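Local coordinates for CBS domain-containing protein CBSX2 (Arabidopsis thaliana, PDB 3SL7), which probably acts as a redox regulator of the chloroplast thioredoxin system through its pair of CBS domains, modulating plant development, at residues Asn46-Gly51 / Asp138-Gly143. Numbering follows the deposited sequence.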
ATOM      1  N   ASN A  46      20.173  16.554   5.160  1.00 33.99           N
ATOM      2  CA  ASN A  46      20.094  17.502   4.046  1.00 54.15           C
ATOM      3  C   ASN A  46      19.232  17.007   2.885  1.00 51.88           C
ATOM      4  O   ASN A  46      19.298  17.539   1.781  1.00 39.31           O
ATOM      5  CB  ASN A  46      21.492  17.868   3.529  1.00 61.80           C
ATOM      6  CG  ASN A  46      22.402  18.383   4.622  1.00 62.83           C
ATOM      7  OD1 ASN A  46      23.500  17.864   4.819  1.00 66.76           O
ATOM      8  ND2 ASN A  46      21.950  19.406   5.344  1.00 54.69           N
ATOM      9  N   TRP A  47      18.430  15.981   3.143  1.00 35.41           N
ATOM     10  CA  TRP A  47      17.527  15.430   2.139  1.00 29.81           C
ATOM     11  C   TRP A  47      18.233  14.666   1.031  1.00 28.21           C
ATOM     12  O   TRP A  47      17.620  14.319   0.028  1.00 32.42           O
ATOM     13  CB  TRP A  47      16.604  16.516   1.570  1.00 44.46           C
ATOM     14  CG  TRP A  47      15.382  16.602   2.386  1.00 46.64           C
ATOM     15  CD1 TRP A  47      15.247  17.217   3.594  1.00 51.64           C
ATOM     16  CD2 TRP A  47      14.126  15.992   2.100  1.00 41.89           C
ATOM     17  NE1 TRP A  47      13.972  17.043   4.070  1.00 51.72           N
ATOM     18  CE2 TRP A  47      13.262  16.292   3.171  1.00 51.85           C
ATOM     19  CE3 TRP A  47      13.640  15.232   1.035  1.00 29.36           C
ATOM     20  CZ2 TRP A  47      11.941  15.861   3.209  1.00 46.55           C
ATOM     21  CZ3 TRP A  47      12.329  14.795   1.079  1.00 45.75           C
ATOM     22  CH2 TRP A  47      11.494  15.113   2.158  1.00 52.44           C
ATOM     23  N   THR A  48      19.515  14.381   1.229  1.00 30.32           N
ATOM     24  CA  THR A  48      20.206  13.454   0.347  1.00 34.33           C
ATOM     25  C   THR A  48      19.618  12.066   0.544  1.00 36.00           C
ATOM     26  O   THR A  48      19.482  11.593   1.682  1.00 32.61           O
ATOM     27  CB  THR A  48      21.707  13.419   0.630  1.00 36.82           C
ATOM     28  OG1 THR A  48      22.229  14.747   0.516  1.00 40.14           O
ATOM     29  CG2 THR A  48      22.412  12.507  -0.369  1.00 32.55           C
ATOM     30  N   LEU A  49      19.249  11.420  -0.558  1.00 25.73           N
ATOM     31  CA  LEU A  49      18.698  10.071  -0.503  1.00 32.76           C
ATOM     32  C   LEU A  49      19.841   9.128  -0.157  1.00 36.74           C
ATOM     33  O   LEU A  49      20.846   9.086  -0.861  1.00 28.02           O
ATOM     34  CB  LEU A  49      18.088   9.717  -1.859  1.00 23.88           C
ATOM     35  CG  LEU A  49      17.241   8.460  -2.082  1.00 32.74           C
ATOM     36  CD1 LEU A  49      18.108   7.286  -2.400  1.00 39.77           C
ATOM     37  CD2 LEU A  49      16.347   8.180  -0.890  1.00 18.49           C
ATOM     38  N   VAL A  50      19.720   8.402   0.952  1.00 25.46           N
ATOM     39  CA  VAL A  50      20.799   7.502   1.362  1.00 22.88           C
ATOM     40  C   VAL A  50      20.405   6.025   1.329  1.00 27.39           C
ATOM     41  O   VAL A  50      21.264   5.141   1.363  1.00 24.98           O
ATOM     42  CB  VAL A  50      21.360   7.872   2.748  1.00 32.81           C
ATOM     43  CG1 VAL A  50      21.810   9.326   2.759  1.00 29.88           C
ATOM     44  CG2 VAL A  50      20.325   7.598   3.851  1.00 28.43           C
ATOM     45  N   GLY A  51      19.107   5.761   1.254  1.00 25.00           N
ATOM     46  CA  GLY A  51      18.634   4.395   1.241  1.00 25.12           C
ATOM     47  C   GLY A  51      17.132   4.292   1.196  1.00 21.55           C
ATOM     48  O   GLY A  51      16.422   5.285   1.068  1.00 25.82           O
ATOM     49  N   ASP A 138      21.844  16.999  -7.386  1.00 29.47           N
ATOM     50  CA  ASP A 138      22.552  16.932  -6.116  1.00 34.62           C
ATOM     51  C   ASP A 138      22.232  15.683  -5.305  1.00 42.52           C
ATOM     52  O   ASP A 138      22.640  15.582  -4.155  1.00 35.10           O
ATOM     53  CB  ASP A 138      22.191  18.136  -5.266  1.00 36.97           C
ATOM     54  CG  ASP A 138      22.931  19.364  -5.678  1.00 55.54           C
ATOM     55  OD1 ASP A 138      24.106  19.219  -6.079  1.00 57.77           O
ATOM     56  OD2 ASP A 138      22.335  20.461  -5.617  1.00 80.37           O
ATOM     57  N   GLY A 139      21.486  14.748  -5.876  1.00 31.90           N
ATOM     58  CA  GLY A 139      21.184  13.512  -5.171  1.00 27.99           C
ATOM     59  C   GLY A 139      20.156  13.699  -4.071  1.00 30.13           C
ATOM     60  O   GLY A 139      19.916  12.793  -3.280  1.00 29.29           O
ATOM     61  N   LYS A 140      19.536  14.873  -4.023  1.00 31.26           N
ATOM     62  CA  LYS A 140      18.439  15.132  -3.091  1.00 28.78           C
ATOM     63  C   LYS A 140      17.159  14.442  -3.543  1.00 28.83           C
ATOM     64  O   LYS A 140      16.825  14.442  -4.723  1.00 26.70           O
ATOM     65  CB  LYS A 140      18.165  16.633  -2.964  1.00 37.24           C
ATOM     66  CG  LYS A 140      19.371  17.474  -2.589  1.00 50.05           C
ATOM     67  CD  LYS A 140      20.104  16.899  -1.390  1.00 41.59           C
ATOM     68  CE  LYS A 140      21.191  17.852  -0.906  1.00 46.25           C
ATOM     69  NZ  LYS A 140      20.602  19.144  -0.452  1.00 52.90           N
ATOM     70  N   LEU A 141      16.435  13.864  -2.590  1.00 23.99           N
ATOM     71  CA  LEU A 141      15.163  13.222  -2.875  1.00 26.29           C
ATOM     72  C   LEU A 141      14.139  14.272  -3.286  1.00 25.48           C
ATOM     73  O   LEU A 141      13.842  15.172  -2.509  1.00 27.73           O
ATOM     74  CB  LEU A 141      14.667  12.518  -1.620  1.00 29.09           C
ATOM     75  CG  LEU A 141      13.348  11.785  -1.775  1.00 30.55           C
ATOM     76  CD1 LEU A 141      13.519  10.716  -2.835  1.00 24.11           C
ATOM     77  CD2 LEU A 141      12.930  11.167  -0.433  1.00 27.04           C
ATOM     78  N   ILE A 142      13.600  14.171  -4.497  1.00 25.56           N
ATOM     79  CA  ILE A 142      12.619  15.164  -4.936  1.00 25.99           C
ATOM     80  C   ILE A 142      11.270  14.529  -5.229  1.00 23.33           C
ATOM     81  O   ILE A 142      10.270  15.209  -5.428  1.00 31.95           O
ATOM     82  CB  ILE A 142      13.104  15.975  -6.155  1.00 22.15           C
ATOM     83  CG1 ILE A 142      13.420  15.053  -7.332  1.00 24.94           C
ATOM     84  CG2 ILE A 142      14.319  16.811  -5.791  1.00 22.90           C
ATOM     85  CD1 ILE A 142      13.727  15.819  -8.643  1.00 31.28           C
ATOM     86  N   GLY A 143      11.238  13.205  -5.235  1.00 28.98           N
ATOM     87  CA  GLY A 143       9.989  12.518  -5.448  1.00 26.23           C
ATOM     88  C   GLY A 143      10.181  11.025  -5.404  1.00 31.08           C
ATOM     89  O   GLY A 143      11.276  10.524  -5.179  1.00 22.45           O
TER
HETATM   90  O   HOH W   1      23.690  16.191  -1.602  1.00 49.81           O
HETATM   91  O   HOH W   2      21.417  10.665  -3.205  1.00 28.12           O
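The beta-hairpin turns of the two CBS motifs meet at Thr48 and Lys140, which form a single antiparallel bridge, a non-hydrogen-bonded pair with CA atoms 4.2 Å apart. Two backbone bonds frame it: Leu141 N donates to Trp47 O at 2.9 Å (N-H...O 165°), and Leu49 N to Gly139 O at 3.1 Å (171°). The exchange is nearly symmetric, since Trp47 and Gly139 share a left-handed backbone conformation and occupy matching places before strands 49-54 and 141-146. That correspondence, with Asp44 OD1 accepting the N-H groups of Asn46 and Thr48, and Asp136 OD1 that of Lys140 and, weakly, that of Asp138, fits the pseudo-twofold relation of a CBS pair. Lys140 adds a third bond: with CG anti to its carbonyl carbon (chi1 -54°) and the chain bent at chi2 and chi4, its NZ reaches Asn46 O at 3.0 Å, in the carbonyl plane. On the way the aliphatic part crosses Thr48, whose OG1 lies 3.6 Å from Lys140 CE. Cutting this side chain back to an alanine is likely to leave Asn46 O without its charged donor and Thr48 OG1 without its aliphatic cover. One water joins Thr48 OG1 to Asp138 O; another donates to both Leu49 O and Gly139 O. Leu141 CB packs 3.9 Å from Trp47 CE3, the two side chains crossing at a slant; the indole also makes a cation-pi contact with Arg13. Leu49 and Leu141 point toward each other's segment, with Leu49 CD2 4.3 Å from Leu141 CD1, and both also touch Pro41 and Pro133 of the preceding hairpin strands.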